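Local coordinates for nucleotidyl transferase AbiEii/AbiGii toxin family protein (Mycobacterium tuberculosis, PDB 6Y56) that probably transfers nucleotides to the acceptor stems of tRNA as the toxin of a toxin-antitoxin system, inactivating the tRNA and inhibiting bacterial growth, at residues 73-76 and 77-80; 100-104 and 105-109; 31-34 and 35-39. All blocks are in the same frame, centred on the assembly; numbering follows the deposited sequence.

Interaction 1. Residues 73-76 and 77-80; sequences APDD and EVVL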
ATOM      1  N   ALA A  73       6.012  10.721   1.899  1.00 12.46           N
ATOM      2  CA  ALA A  73       6.076  12.104   2.371  1.00 13.29           C
ATOM      3  C   ALA A  73       7.478  12.359   2.874  1.00 13.62           C
ATOM      4  O   ALA A  73       7.779  12.169   4.058  1.00 13.45           O
ATOM      5  CB  ALA A  73       5.056  12.361   3.482  1.00 14.23           C
ATOM      6  N   PRO A  74       8.381  12.820   2.000  1.00 13.49           N
ATOM      7  CA  PRO A  74       9.778  12.995   2.426  1.00 16.44           C
ATOM      8  C   PRO A  74       9.996  14.024   3.531  1.00 17.10           C
ATOM      9  O   PRO A  74      11.021  13.942   4.221  1.00 20.06           O
ATOM     10  CB  PRO A  74      10.489  13.403   1.128  1.00 15.64           C
ATOM     11  CG  PRO A  74       9.644  12.809   0.036  1.00 21.70           C
ATOM     12  CD  PRO A  74       8.227  12.933   0.535  1.00 16.05           C
ATOM     13  N   ASP A  75       9.097  14.989   3.721  1.00 15.86           N
ATOM     14  CA  ASP A  75       9.331  16.108   4.629  1.00 16.58           C
ATOM     15  C   ASP A  75       8.577  15.869   5.934  1.00 16.38           C
ATOM     16  O   ASP A  75       7.352  15.715   5.929  1.00 14.22           O
ATOM     17  CB  ASP A  75       8.862  17.409   3.976  1.00 19.16           C
ATOM     18  CG  ASP A  75       9.246  18.660   4.773  1.00 28.21           C
ATOM     19  OD1 ASP A  75       9.671  18.540   5.939  1.00 33.30           O
ATOM     20  OD2 ASP A  75       9.130  19.774   4.213  1.00 35.45           O
ATOM     21  N   ASP A  76       9.306  15.879   7.051  1.00 14.95           N
ATOM     22  CA  ASP A  76       8.680  15.689   8.358  1.00 15.97           C
ATOM     23  C   ASP A  76       7.598  16.731   8.629  1.00 15.62           C
ATOM     24  O   ASP A  76       6.628  16.448   9.340  1.00 14.29           O
ATOM     25  CB  ASP A  76       9.739  15.776   9.463  1.00 18.63           C
ATOM     26  CG  ASP A  76      10.704  14.606   9.451  1.00 26.52           C
ATOM     27  OD1 ASP A  76      10.413  13.577   8.816  1.00 23.24           O
ATOM     28  OD2 ASP A  76      11.777  14.720  10.073  1.00 27.72           O
ATOM     29  N   GLU A  77       7.752  17.942   8.097  1.00 15.57           N
ATOM     30  CA  GLU A  77       6.740  18.968   8.322  1.00 17.33           C
ATOM     31  C   GLU A  77       5.420  18.613   7.663  1.00 15.23           C
ATOM     32  O   GLU A  77       4.355  18.925   8.204  1.00 15.91           O
ATOM     33  CB  GLU A  77       7.226  20.302   7.787  1.00 19.84           C
ATOM     34  CG  GLU A  77       7.951  21.077   8.819  1.00 32.32           C
ATOM     35  CD  GLU A  77       8.738  22.184   8.203  1.00 41.70           C
ATOM     36  OE1 GLU A  77       8.138  23.213   7.816  1.00 41.66           O
ATOM     37  OE2 GLU A  77       9.965  21.999   8.065  1.00 45.42           O
ATOM     38  N   VAL A  78       5.476  17.981   6.487  1.00 15.63           N
ATOM     39  CA  VAL A  78       4.256  17.555   5.807  1.00 15.33           C
ATOM     40  C   VAL A  78       3.579  16.435   6.588  1.00 13.77           C
ATOM     41  O   VAL A  78       2.357  16.419   6.748  1.00 14.65           O
ATOM     42  CB  VAL A  78       4.576  17.140   4.360  1.00 16.06           C
ATOM     43  CG1 VAL A  78       3.395  16.411   3.738  1.00 16.05           C
ATOM     44  CG2 VAL A  78       4.962  18.362   3.545  1.00 18.42           C
ATOM     45  N   VAL A  79       4.372  15.489   7.098  1.00 14.65           N
ATOM     46  CA  VAL A  79       3.834  14.421   7.934  1.00 12.91           C
ATOM     47  C   VAL A  79       3.087  15.006   9.118  1.00 12.76           C
ATOM     48  O   VAL A  79       1.957  14.611   9.422  1.00 13.15           O
ATOM     49  CB  VAL A  79       4.966  13.481   8.386  1.00 13.52           C
ATOM     50  CG1 VAL A  79       4.442  12.434   9.355  1.00 13.46           C
ATOM     51  CG2 VAL A  79       5.629  12.822   7.178  1.00 13.85           C
ATOM     52  N   LEU A  80       3.703  15.972   9.801  1.00 14.03           N
ATOM     53  CA  LEU A  80       3.053  16.542  10.974  1.00 15.46           C
ATOM     54  C   LEU A  80       1.768  17.270  10.594  1.00 15.81           C
ATOM     55  O   LEU A  80       0.759  17.158  11.298  1.00 15.03           O
ATOM     56  CB  LEU A  80       4.011  17.476  11.710  1.00 16.52           C
ATOM     57  CG  LEU A  80       3.460  18.054  13.024  1.00 17.62           C
ATOM     58  CD1 LEU A  80       3.204  16.953  14.035  1.00 20.68           C
ATOM     59  CD2 LEU A  80       4.419  19.083  13.593  1.00 21.43           C
TER
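The carboxylate of D75 reaches forward to E77 N and makes D75 the N-cap of helix 76-86, which follows strand 68-72. CG of D75 stands anti to the backbone N (chi1 -172°), and this turns the carboxylate toward the first turn; OD1 takes the E77 N-H at 2.9 Å, from above the carboxylate plane and not within it. D75 OD1 also comes within 3.5 Å of E77 CB. Farther out the two acids cross at a slant, their carboxylate planes 78° apart, and D75 OD1 to E77 OE2 is 4.1 Å, a proximity of like charges that probably costs some energy at this exposed site. The backbone carbonyl of D75 opens the helical bonding: V79 N donates to D75 O at 3.2 Å, in the carbonyl plane, and V78 N adds a weak bond. D76 turns its carboxylate away from this turn, into salt bridges with R106 and R130. D75 CB rests beside V78 CG2. On the buried side, A73 and V79 touch F128 of strand 125-129. The valine branch next to the backbone N does the touching in V79 as well: its CG2 meets A73 CB at 3.8 Å.

Interaction 2. Residues 100-104 and 105-109; sequences STRGD and GRHWQ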
ATOM      1  N   SER A 100       0.659   7.716  17.952  1.00 17.67           N
ATOM      2  CA  SER A 100       1.969   7.333  17.449  1.00 17.90           C
ATOM      3  C   SER A 100       2.350   5.958  17.977  1.00 19.40           C
ATOM      4  O   SER A 100       2.136   5.647  19.152  1.00 23.55           O
ATOM      5  CB  SER A 100       3.004   8.355  17.914  1.00 22.46           C
ATOM      6  OG  SER A 100       4.273   8.091  17.342  1.00 30.06           O
ATOM      7  N   THR A 101       2.903   5.120  17.100  1.00 15.88           N
ATOM      8  CA  THR A 101       3.414   3.825  17.521  1.00 17.62           C
ATOM      9  C   THR A 101       4.925   3.805  17.668  1.00 22.44           C
ATOM     10  O   THR A 101       5.458   2.835  18.212  1.00 27.85           O
ATOM     11  CB  THR A 101       2.998   2.725  16.537  1.00 20.09           C
ATOM     12  OG1 THR A 101       3.576   2.995  15.253  1.00 21.42           O
ATOM     13  CG2 THR A 101       1.482   2.653  16.420  1.00 21.22           C
ATOM     14  N   ARG A 102       5.627   4.831  17.196  1.00 17.92           N
ATOM     15  CA  ARG A 102       7.077   4.853  17.330  1.00 19.56           C
ATOM     16  C   ARG A 102       7.555   6.294  17.300  1.00 19.82           C
ATOM     17  O   ARG A 102       6.841   7.203  16.863  1.00 19.46           O
ATOM     18  CB  ARG A 102       7.770   3.994  16.266  1.00 24.67           C
ATOM     19  CG  ARG A 102       7.392   4.329  14.848  1.00 24.54           C
ATOM     20  CD  ARG A 102       8.133   3.455  13.829  1.00 30.04           C
ATOM     21  NE  ARG A 102       8.298   4.160  12.556  1.00 35.22           N
ATOM     22  CZ  ARG A 102       7.865   3.720  11.375  1.00 31.06           C
ATOM     23  NH1 ARG A 102       7.242   2.551  11.275  1.00 33.12           N
ATOM     24  NH2 ARG A 102       8.067   4.447  10.289  1.00 30.91           N
ATOM     25  N   GLY A 103       8.781   6.490  17.771  1.00 20.21           N
ATOM     26  CA  GLY A 103       9.281   7.826  18.024  1.00 19.91           C
ATOM     27  C   GLY A 103       9.603   8.645  16.791  1.00 21.26           C
ATOM     28  O   GLY A 103       9.856   9.846  16.932  1.00 24.70           O
ATOM     29  N   ASP A 104       9.587   8.056  15.596  1.00 18.99           N
ATOM     30  CA  ASP A 104       9.953   8.826  14.411  1.00 19.66           C
ATOM     31  C   ASP A 104       8.819   9.687  13.867  1.00 18.19           C
ATOM     32  O   ASP A 104       9.038  10.443  12.916  1.00 19.65           O
ATOM     33  CB  ASP A 104      10.574   7.940  13.321  1.00 20.53           C
ATOM     34  CG  ASP A 104       9.579   6.978  12.676  1.00 22.02           C
ATOM     35  OD1 ASP A 104       8.381   6.988  13.024  1.00 18.25           O
ATOM     36  OD2 ASP A 104      10.013   6.206  11.793  1.00 27.80           O
ATOM     37  N   GLY A 105       7.626   9.612  14.441  1.00 16.26           N
ATOM     38  CA  GLY A 105       6.529  10.441  13.976  1.00 17.19           C
ATOM     39  C   GLY A 105       5.884   9.997  12.681  1.00 13.85           C
ATOM     40  O   GLY A 105       5.013  10.712  12.166  1.00 14.47           O
ATOM     41  N   ARG A 106       6.269   8.837  12.157  1.00 13.86           N
ATOM     42  CA  ARG A 106       5.863   8.399  10.831  1.00 12.66           C
ATOM     43  C   ARG A 106       5.001   7.152  10.831  1.00 14.63           C
ATOM     44  O   ARG A 106       4.608   6.693   9.751  1.00 13.93           O
ATOM     45  CB  ARG A 106       7.098   8.212   9.939  1.00 14.25           C
ATOM     46  CG  ARG A 106       7.662   9.552   9.479  1.00 13.82           C
ATOM     47  CD  ARG A 106       8.979   9.433   8.758  1.00 14.50           C
ATOM     48  NE  ARG A 106       9.314  10.728   8.178  1.00 14.04           N
ATOM     49  CZ  ARG A 106       8.912  11.134   6.977  1.00 14.55           C
ATOM     50  NH1 ARG A 106       8.186  10.334   6.195  1.00 13.26           N
ATOM     51  NH2 ARG A 106       9.246  12.347   6.554  1.00 14.86           N
ATOM     52  N   HIS A 107       4.665   6.601  11.993  1.00 14.86           N
ATOM     53  CA  HIS A 107       3.786   5.439  12.053  1.00 14.05           C
ATOM     54  C   HIS A 107       2.752   5.637  13.145  1.00 15.08           C
ATOM     55  O   HIS A 107       3.094   5.980  14.282  1.00 14.06           O
ATOM     56  CB  HIS A 107       4.517   4.114  12.254  1.00 19.29           C
ATOM     57  CG  HIS A 107       3.620   2.924  12.077  1.00 24.36           C
ATOM     58  ND1 HIS A 107       2.836   2.427  13.096  1.00 28.37           N
ATOM     59  CD2 HIS A 107       3.335   2.171  10.985  1.00 26.82           C
ATOM     60  CE1 HIS A 107       2.134   1.400  12.653  1.00 28.63           C
ATOM     61  NE2 HIS A 107       2.420   1.222  11.375  1.00 29.65           N
ATOM     62  N   TRP A 108       1.492   5.416  12.799  1.00 13.88           N
ATOM     63  CA  TRP A 108       0.381   5.798  13.652  1.00 14.70           C
ATOM     64  C   TRP A 108      -0.668   4.704  13.637  1.00 15.21           C
ATOM     65  O   TRP A 108      -0.904   4.072  12.606  1.00 17.38           O
ATOM     66  CB  TRP A 108      -0.258   7.112  13.178  1.00 14.38           C
ATOM     67  CG  TRP A 108       0.728   8.228  13.143  1.00 16.79           C
ATOM     68  CD1 TRP A 108       1.697   8.440  12.200  1.00 14.90           C
ATOM     69  CD2 TRP A 108       0.892   9.258  14.123  1.00 18.17           C
ATOM     70  NE1 TRP A 108       2.449   9.546  12.533  1.00 14.89           N
ATOM     71  CE2 TRP A 108       1.968  10.063  13.708  1.00 18.00           C
ATOM     72  CE3 TRP A 108       0.221   9.585  15.305  1.00 17.23           C
ATOM     73  CZ2 TRP A 108       2.388  11.174  14.432  1.00 19.22           C
ATOM     74  CZ3 TRP A 108       0.637  10.682  16.022  1.00 20.02           C
ATOM     75  CH2 TRP A 108       1.713  11.464  15.588  1.00 19.87           C
ATOM     76  N   GLN A 109      -1.298   4.479  14.778  1.00 12.67           N
ATOM     77  CA  GLN A 109      -2.506   3.677  14.822  1.00 13.70           C
ATOM     78  C   GLN A 109      -3.693   4.599  14.583  1.00 13.78           C
ATOM     79  O   GLN A 109      -3.806   5.648  15.226  1.00 14.44           O
ATOM     80  CB  GLN A 109      -2.646   2.992  16.177  1.00 14.82           C
ATOM     81  CG  GLN A 109      -3.950   2.218  16.283  1.00 17.27           C
ATOM     82  CD  GLN A 109      -3.979   1.216  17.416  1.00 21.13           C
ATOM     83  OE1 GLN A 109      -3.149   1.253  18.335  1.00 21.26           O
ATOM     84  NE2 GLN A 109      -4.954   0.314  17.365  1.00 21.55           N
TER
HETATM   85  O   HOH W   1       5.014   7.797  14.910  1.00 22.00           O
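T101 and H107 meet at the tight end of this hairpin connection. T101 N donates to H107 O at 3.0 Å, almost straight at 178°, and the threonine hydroxyl sits at the edge of the imidazole, near its plane. With chi1 at 63°, OG1 stands between the backbone N and the carbonyl carbon and faces ND1 of H107; T101 OG1 to H107 ND1 is 2.4 Å, a doubtfully short distance, and if this is a hydrogen bond either atom could donate. Next to it, S100 CB lies over the face of the six-membered ring of W108 in a CH-pi contact, 4.0 Å from its centroid. W108 NE1 binds G105 O from above the carbonyl plane. A water accepts from S100 OG and donates to H107 O, bridging the two chain arms. The turn itself faces solvent, held by polar contacts. There R102 forms a salt bridge to D104, NE to OD2 2.8 Å, and lays one guanidinium face over H107 CB, with NH1 3.3 Å from that carbon. D104 spends its other oxygen on the backbone: OD1 accepts from R106 N at 2.9 Å. The R106 side chain leaves the turn for D76 and the carbonyls of A73 and F128. The loop between strands 94-100 and 107-114, containing a type I turn from R102 to G105, makes a beta hairpin in the mixed sheet of this nucleotidyltransferase fold.

Interaction 3. Residues 31-34 and 35-39; sequences LLYL and LSQTV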
ATOM      1  N   LEU A  31     -11.690  10.139   5.300  1.00 13.34           N
ATOM      2  CA  LEU A  31     -10.428  10.751   5.706  1.00 14.41           C
ATOM      3  C   LEU A  31      -9.670  11.279   4.497  1.00 13.70           C
ATOM      4  O   LEU A  31      -9.128  12.391   4.528  1.00 13.14           O
ATOM      5  CB  LEU A  31      -9.584   9.726   6.468  1.00 13.96           C
ATOM      6  CG  LEU A  31      -8.221  10.141   7.049  1.00 15.64           C
ATOM      7  CD1 LEU A  31      -7.799   9.192   8.141  1.00 16.75           C
ATOM      8  CD2 LEU A  31      -7.110  10.153   5.991  1.00 23.96           C
ATOM      9  N   LEU A  32      -9.633  10.497   3.417  1.00 12.78           N
ATOM     10  CA  LEU A  32      -8.945  10.935   2.208  1.00 13.03           C
ATOM     11  C   LEU A  32      -9.623  12.157   1.604  1.00 12.56           C
ATOM     12  O   LEU A  32      -8.945  13.068   1.111  1.00 13.52           O
ATOM     13  CB  LEU A  32      -8.852   9.771   1.219  1.00 13.27           C
ATOM     14  CG  LEU A  32      -7.892   8.651   1.647  1.00 12.50           C
ATOM     15  CD1 LEU A  32      -8.160   7.369   0.853  1.00 13.29           C
ATOM     16  CD2 LEU A  32      -6.450   9.088   1.480  1.00 14.06           C
ATOM     17  N   TYR A  33     -10.952  12.222   1.680  1.00 13.44           N
ATOM     18  CA  TYR A  33     -11.652  13.430   1.251  1.00 13.88           C
ATOM     19  C   TYR A  33     -11.208  14.633   2.074  1.00 13.77           C
ATOM     20  O   TYR A  33     -10.890  15.696   1.530  1.00 14.14           O
ATOM     21  CB  TYR A  33     -13.164  13.224   1.381  1.00 16.01           C
ATOM     22  CG  TYR A  33     -13.966  14.479   1.078  1.00 16.30           C
ATOM     23  CD1 TYR A  33     -14.043  14.976  -0.215  1.00 18.63           C
ATOM     24  CD2 TYR A  33     -14.629  15.172   2.083  1.00 19.52           C
ATOM     25  CE1 TYR A  33     -14.763  16.121  -0.508  1.00 20.38           C
ATOM     26  CE2 TYR A  33     -15.359  16.323   1.790  1.00 20.53           C
ATOM     27  CZ  TYR A  33     -15.410  16.784   0.498  1.00 20.45           C
ATOM     28  OH  TYR A  33     -16.129  17.920   0.199  1.00 28.40           O
ATOM     29  N   LEU A  34     -11.174  14.490   3.395  1.00 13.55           N
ATOM     30  CA  LEU A  34     -10.715  15.588   4.241  1.00 14.63           C
ATOM     31  C   LEU A  34      -9.316  16.050   3.848  1.00 15.51           C
ATOM     32  O   LEU A  34      -9.070  17.248   3.673  1.00 15.40           O
ATOM     33  CB  LEU A  34     -10.732  15.131   5.696  1.00 18.26           C
ATOM     34  CG  LEU A  34     -10.032  16.093   6.654  1.00 23.97           C
ATOM     35  CD1 LEU A  34     -10.888  17.332   6.869  1.00 26.15           C
ATOM     36  CD2 LEU A  34      -9.690  15.390   7.961  1.00 23.34           C
ATOM     37  N   LEU A  35      -8.385  15.110   3.692  1.00 13.33           N
ATOM     38  CA  LEU A  35      -7.026  15.481   3.313  1.00 13.05           C
ATOM     39  C   LEU A  35      -7.014  16.209   1.979  1.00 13.39           C
ATOM     40  O   LEU A  35      -6.284  17.193   1.805  1.00 15.47           O
ATOM     41  CB  LEU A  35      -6.142  14.239   3.222  1.00 13.47           C
ATOM     42  CG  LEU A  35      -5.860  13.508   4.537  1.00 14.92           C
ATOM     43  CD1 LEU A  35      -4.848  12.402   4.300  1.00 17.52           C
ATOM     44  CD2 LEU A  35      -5.352  14.448   5.624  1.00 18.76           C
ATOM     45  N   SER A  36      -7.830  15.753   1.024  1.00 13.84           N
ATOM     46  CA  SER A  36      -7.809  16.358  -0.301  1.00 15.55           C
ATOM     47  C   SER A  36      -8.303  17.792  -0.262  1.00 16.83           C
ATOM     48  O   SER A  36      -7.938  18.600  -1.123  1.00 17.63           O
ATOM     49  CB  SER A  36      -8.668  15.555  -1.270  1.00 13.96           C
ATOM     50  OG  SER A  36     -10.056  15.749  -1.026  1.00 15.62           O
ATOM     51  N   GLN A  37      -9.139  18.120   0.712  1.00 15.01           N
ATOM     52  CA  GLN A  37      -9.658  19.474   0.822  1.00 17.36           C
ATOM     53  C   GLN A  37      -8.702  20.424   1.521  1.00 20.23           C
ATOM     54  O   GLN A  37      -8.906  21.640   1.437  1.00 22.98           O
ATOM     55  CB  GLN A  37     -10.995  19.470   1.567  1.00 21.81           C
ATOM     56  CG  GLN A  37     -12.153  18.865   0.777  1.00 26.12           C
ATOM     57  CD  GLN A  37     -12.691  19.803  -0.302  1.00 30.63           C
ATOM     58  OE1 GLN A  37     -12.470  19.590  -1.496  1.00 31.82           O
ATOM     59  NE2 GLN A  37     -13.406  20.842   0.117  1.00 37.66           N
ATOM     60  N   THR A  38      -7.673  19.918   2.193  1.00 18.41           N
ATOM     61  CA  THR A  38      -6.877  20.723   3.112  1.00 21.84           C
ATOM     62  C   THR A  38      -5.384  20.709   2.813  1.00 23.64           C
ATOM     63  O   THR A  38      -4.720  21.734   2.990  1.00 26.59           O
ATOM     64  CB  THR A  38      -7.102  20.229   4.554  1.00 21.57           C
ATOM     65  OG1 THR A  38      -8.503  20.036   4.809  1.00 27.62           O
ATOM     66  CG2 THR A  38      -6.533  21.213   5.553  1.00 27.87           C
ATOM     67  N   VAL A  39      -4.835  19.579   2.375  1.00 17.38           N
ATOM     68  CA  VAL A  39      -3.393  19.398   2.235  1.00 19.12           C
ATOM     69  C   VAL A  39      -3.040  19.280   0.760  1.00 18.76           C
ATOM     70  O   VAL A  39      -3.765  18.643  -0.013  1.00 18.72           O
ATOM     71  CB  VAL A  39      -2.946  18.134   3.000  1.00 21.05           C
ATOM     72  CG1 VAL A  39      -1.471  17.848   2.774  1.00 26.23           C
ATOM     73  CG2 VAL A  39      -3.232  18.280   4.474  1.00 23.17           C
TER
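Over one face of the Y33 ring lies the aliphatic part of Q37, one helical turn on: CG sits 4.1 Å from the ring centroid, 20° off the normal, in a CH-pi contact displaced toward the ring's rim. The glutamine chain bends at chi2 (-76°), which brings its amide nearly parallel to the ring, with the two planes 6° apart and CD 4.0 Å from Y33 OH. S36 OG approaches the same ring obliquely. The phenol has a further aromatic neighbour, stacking with the ring of F153. Beneath these side chains, Y33 O accepts two hydrogen bonds, from Q37 N and from S36 OG. S36 OG to Y33 O is the shorter, 2.7 Å; the hydroxyl stands between its own backbone N and carbonyl carbon, folded back against the preceding turn, and comes in from the side of the Y33 C=O, tilted modestly from its plane. All of this belongs to the C-terminal turns of helix 19-38, where i to i+4 bonds such as L35 N to L31 O continue the regular pattern. Nearer the end, T38 OG1 donates to L34 O at 3.1 Å, a side-chain bond to a carbonyl that also receives a weak bond from Q37 N. On the buried flank leucines dominate. L31 and L35 lie side by side and point the same way, CD2 of L31 touching CD1 of L35 at 3.6 Å. Both pack on strand 68-72 of the mixed sheet, L31 against L69 and L35 against F71; L31 also touches I86, and L35 touches L85, of helix 76-86. L32 also touches F71, and it shares L158 of strand 157-160 with S36.

Overall arrangement
From the N terminus, interaction 3 comes first, in the last turns of helix 19-38. Interaction 1 follows, where strand 68-72 passes into helix 76-86, and interaction 2 then closes the hairpin between strands 94-100 and 107-114. The three are in series: none encloses or crosses another. Interactions 1 and 2, with centres 13 Å apart, touch directly: R106 reaches from the hairpin to D76 OD1 and A73 O, joining the helix start to the sheet, while V79 packs on G105. Interaction 3 touches neither; its nearest atoms are about 5 Å from interaction 1 and about 9 Å from interaction 2. Helix 76-86 links it to interaction 1, since its later residues L85 and I86 pack on 31-39.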